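Local coordinates for putative cell adhesion protein (Bacteroides thetaiotaomicron, PDB 4DGU), which probably serves in cell adhesion as a fimbrillin-like component of a distinct type of pilus, and binds zinc ions, at residues E145-K153 with E199-G207. Residues are numbered along the deposited sequence; the frame is centred on the assembly and turned at random.
With ZN (zinc ion), chain F.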
loop_
_atom_site.group_PDB
_atom_site.type_symbol
_atom_site.label_atom_id
_atom_site.label_comp_id
_atom_site.label_asym_id
_atom_site.label_seq_id
_atom_site.Cartn_x
_atom_site.Cartn_y
_atom_site.Cartn_z
ATOM N N GLU A 145 27.397 14.647 -10.408
ATOM C CA GLU A 145 27.301 16.068 -10.778
ATOM C C GLU A 145 25.959 16.428 -11.469
ATOM O O GLU A 145 25.769 17.567 -11.915
ATOM C CB GLU A 145 28.498 16.485 -11.654
ATOM C CG GLU A 145 29.839 16.463 -10.921
ATOM C CD GLU A 145 30.004 17.419 -9.749
ATOM O OE1 GLU A 145 30.356 18.598 -9.986
ATOM O OE2 GLU A 145 29.828 16.975 -8.590
ATOM N N ALA A 146 25.019 15.481 -11.494
ATOM C CA ALA A 146 23.691 15.702 -12.046
ATOM C C ALA A 146 22.884 16.669 -11.180
ATOM O O ALA A 146 23.003 16.654 -9.950
ATOM C CB ALA A 146 22.958 14.384 -12.161
ATOM N N LYS A 147 22.089 17.527 -11.827
ATOM C CA LYS A 147 21.211 18.484 -11.159
ATOM C C LYS A 147 19.834 17.818 -10.982
ATOM O O LYS A 147 19.280 17.307 -11.949
ATOM C CB LYS A 147 21.126 19.809 -11.962
ATOM C CG LYS A 147 20.272 20.909 -11.309
ATOM C CD LYS A 147 20.548 22.302 -11.879
ATOM C CE LYS A 147 19.745 22.637 -13.118
ATOM N NZ LYS A 147 20.017 24.023 -13.588
ATOM N N VAL A 148 19.323 17.782 -9.739
ATOM C CA VAL A 148 18.031 17.191 -9.399
ATOM C C VAL A 148 17.135 18.318 -8.900
ATOM O O VAL A 148 17.493 19.027 -7.954
ATOM C CB VAL A 148 18.119 16.020 -8.357
ATOM C CG1 VAL A 148 16.755 15.352 -8.158
ATOM C CG2 VAL A 148 19.168 14.979 -8.761
ATOM N N GLU A 149 15.969 18.472 -9.539
ATOM C CA GLU A 149 14.984 19.489 -9.178
ATOM C C GLU A 149 13.602 18.875 -8.977
ATOM O O GLU A 149 13.268 17.897 -9.630
ATOM C CB GLU A 149 14.894 20.553 -10.275
ATOM C CG GLU A 149 16.167 21.333 -10.549
ATOM C CD GLU A 149 16.018 22.289 -11.717
ATOM O OE1 GLU A 149 15.913 21.806 -12.870
ATOM O OE2 GLU A 149 15.975 23.519 -11.479
ATOM N N LEU A 150 12.790 19.478 -8.109
ATOM C CA LEU A 150 11.398 19.082 -7.882
ATOM C C LEU A 150 10.480 20.256 -8.171
ATOM O O LEU A 150 10.848 21.396 -7.882
ATOM C CB LEU A 150 11.160 18.606 -6.437
ATOM C CG LEU A 150 11.899 17.383 -5.954
ATOM C CD1 LEU A 150 11.606 17.152 -4.472
ATOM C CD2 LEU A 150 11.579 16.129 -6.817
ATOM N N SER A 151 9.299 19.997 -8.722
ATOM C CA SER A 151 8.319 21.048 -8.993
ATOM C C SER A 151 7.146 20.816 -8.047
ATOM O O SER A 151 6.313 19.923 -8.268
ATOM C CB SER A 151 7.894 21.070 -10.460
ATOM O OG SER A 151 6.837 21.994 -10.648
ATOM N N LEU A 152 7.146 21.579 -6.939
ATOM C CA LEU A 152 6.177 21.480 -5.850
ATOM C C LEU A 152 5.722 22.848 -5.377
ATOM O O LEU A 152 6.336 23.855 -5.702
ATOM C CB LEU A 152 6.819 20.741 -4.668
ATOM C CG LEU A 152 7.166 19.272 -4.860
ATOM C CD1 LEU A 152 7.979 18.768 -3.699
ATOM C CD2 LEU A 152 5.903 18.412 -5.071
ATOM N N LYS A 153 4.673 22.879 -4.557
ATOM C CA LYS A 153 4.169 24.109 -3.975
ATOM C C LYS A 153 5.127 24.498 -2.844
ATOM O O LYS A 153 5.533 23.661 -2.026
ATOM C CB LYS A 153 2.717 23.925 -3.534
ATOM C CG LYS A 153 1.794 23.749 -4.733
ATOM C CD LYS A 153 0.424 23.202 -4.387
ATOM C CE LYS A 153 -0.266 22.622 -5.607
ATOM N NZ LYS A 153 -0.382 23.595 -6.731
ATOM N N GLU A 199 4.570 14.096 -12.603
ATOM C CA GLU A 199 5.914 14.347 -13.130
ATOM C C GLU A 199 6.514 15.566 -12.470
ATOM O O GLU A 199 6.753 16.577 -13.127
ATOM C CB GLU A 199 5.867 14.509 -14.652
ATOM C CG GLU A 199 5.085 13.406 -15.339
ATOM C CD GLU A 199 4.953 13.549 -16.838
ATOM O OE1 GLU A 199 5.673 14.385 -17.422
ATOM O OE2 GLU A 199 4.103 12.849 -17.430
ATOM N N ILE A 200 6.801 15.454 -11.171
ATOM C CA ILE A 200 7.306 16.545 -10.359
ATOM C C ILE A 200 8.826 16.724 -10.470
ATOM O O ILE A 200 9.305 17.840 -10.298
ATOM C CB ILE A 200 6.852 16.435 -8.872
ATOM C CG1 ILE A 200 7.308 15.143 -8.205
ATOM C CG2 ILE A 200 5.343 16.599 -8.745
ATOM C CD1 ILE A 200 7.627 15.311 -6.707
ATOM N N GLY A 201 9.559 15.671 -10.769
ATOM C CA GLY A 201 11.006 15.750 -10.809
ATOM C C GLY A 201 11.673 15.740 -12.162
ATOM O O GLY A 201 11.110 15.290 -13.168
ATOM N N THR A 202 12.894 16.277 -12.172
ATOM C CA THR A 202 13.778 16.338 -13.330
ATOM C C THR A 202 15.210 16.140 -12.878
ATOM O O THR A 202 15.595 16.600 -11.807
ATOM C CB THR A 202 13.639 17.648 -14.169
ATOM O OG1 THR A 202 13.701 18.804 -13.333
ATOM C CG2 THR A 202 12.385 17.702 -14.994
ATOM N N ILE A 203 15.982 15.426 -13.698
ATOM C CA ILE A 203 17.405 15.205 -13.507
ATOM C C ILE A 203 18.096 15.681 -14.796
ATOM O O ILE A 203 17.743 15.236 -15.897
ATOM C CB ILE A 203 17.820 13.773 -13.057
ATOM C CG1 ILE A 203 19.350 13.662 -12.913
ATOM C CG2 ILE A 203 17.239 12.671 -13.949
ATOM C CD1 ILE A 203 19.815 12.677 -11.972
ATOM N N THR A 204 19.025 16.634 -14.646
ATOM C CA THR A 204 19.782 17.227 -15.732
ATOM C C THR A 204 21.267 16.879 -15.559
ATOM O O THR A 204 21.857 17.141 -14.510
ATOM C CB THR A 204 19.530 18.748 -15.781
ATOM O OG1 THR A 204 18.125 18.995 -15.811
ATOM C CG2 THR A 204 20.203 19.424 -16.972
ATOM N N VAL A 205 21.863 16.275 -16.586
ATOM C CA VAL A 205 23.287 15.936 -16.580
ATOM C C VAL A 205 23.775 16.073 -18.022
ATOM O O VAL A 205 23.314 15.354 -18.913
ATOM C CB VAL A 205 23.645 14.572 -15.902
ATOM C CG1 VAL A 205 22.943 13.384 -16.554
ATOM C CG2 VAL A 205 25.157 14.361 -15.818
ATOM N N GLY A 206 24.636 17.065 -18.229
ATOM C CA GLY A 206 25.202 17.402 -19.527
ATOM C C GLY A 206 24.146 17.876 -20.502
ATOM O O GLY A 206 24.008 17.297 -21.587
ATOM N N GLY A 207 23.368 18.881 -20.073
ATOM C CA GLY A 207 22.271 19.483 -20.831
ATOM C C GLY A 207 21.214 18.516 -21.351
ATOM O O GLY A 207 20.575 18.790 -22.375
HETATM ZN ZN ZN F . 4.712 12.067 -19.374
HETATM O O HOH W 1 6.873 11.458 -19.806
#
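Lys147 N donates to Thr204 O at 2.7 Å, nearly straight at 166°. Thr204 N returns the bond to Lys147 O. Glu149 N to Thr202 O and Thr202 N to Glu149 O are each 3.0 Å. Beyond this pairing, Ser151 N reaches Ile200 O at 2.7 Å, but the bond is bent (141°). Val148, Leu150 and Ile203 share one face of the sheet; Lys147, Glu149, Thr202 and Thr204 share the other. On the apolar face, with CG1 anti to the backbone N (chi1 179°), Ile203 sends CD1 to Ala146 CB at 3.6 Å and on to Val148 CG2. Ile200 CD1 touches two leucine methyls, 3.9 Å from Leu152 CD2 and 4.0 Å from Leu150 CD2. A glycine at Ile200 would probably leave both leucine methyls without this partner and open a gap beside them. Ile239 of the second subunit also packs on Leu150 and Ile200. Next to Ile200, Glu199 OE2 binds a zinc ion at 2.2 Å, together with a water and Glu137 of the second subunit. The arrangement is an antiparallel strand pair, regular as far as Gly201, within a six-stranded sheet of the fimbrillin-like fold, with an intersubunit zinc site at one end.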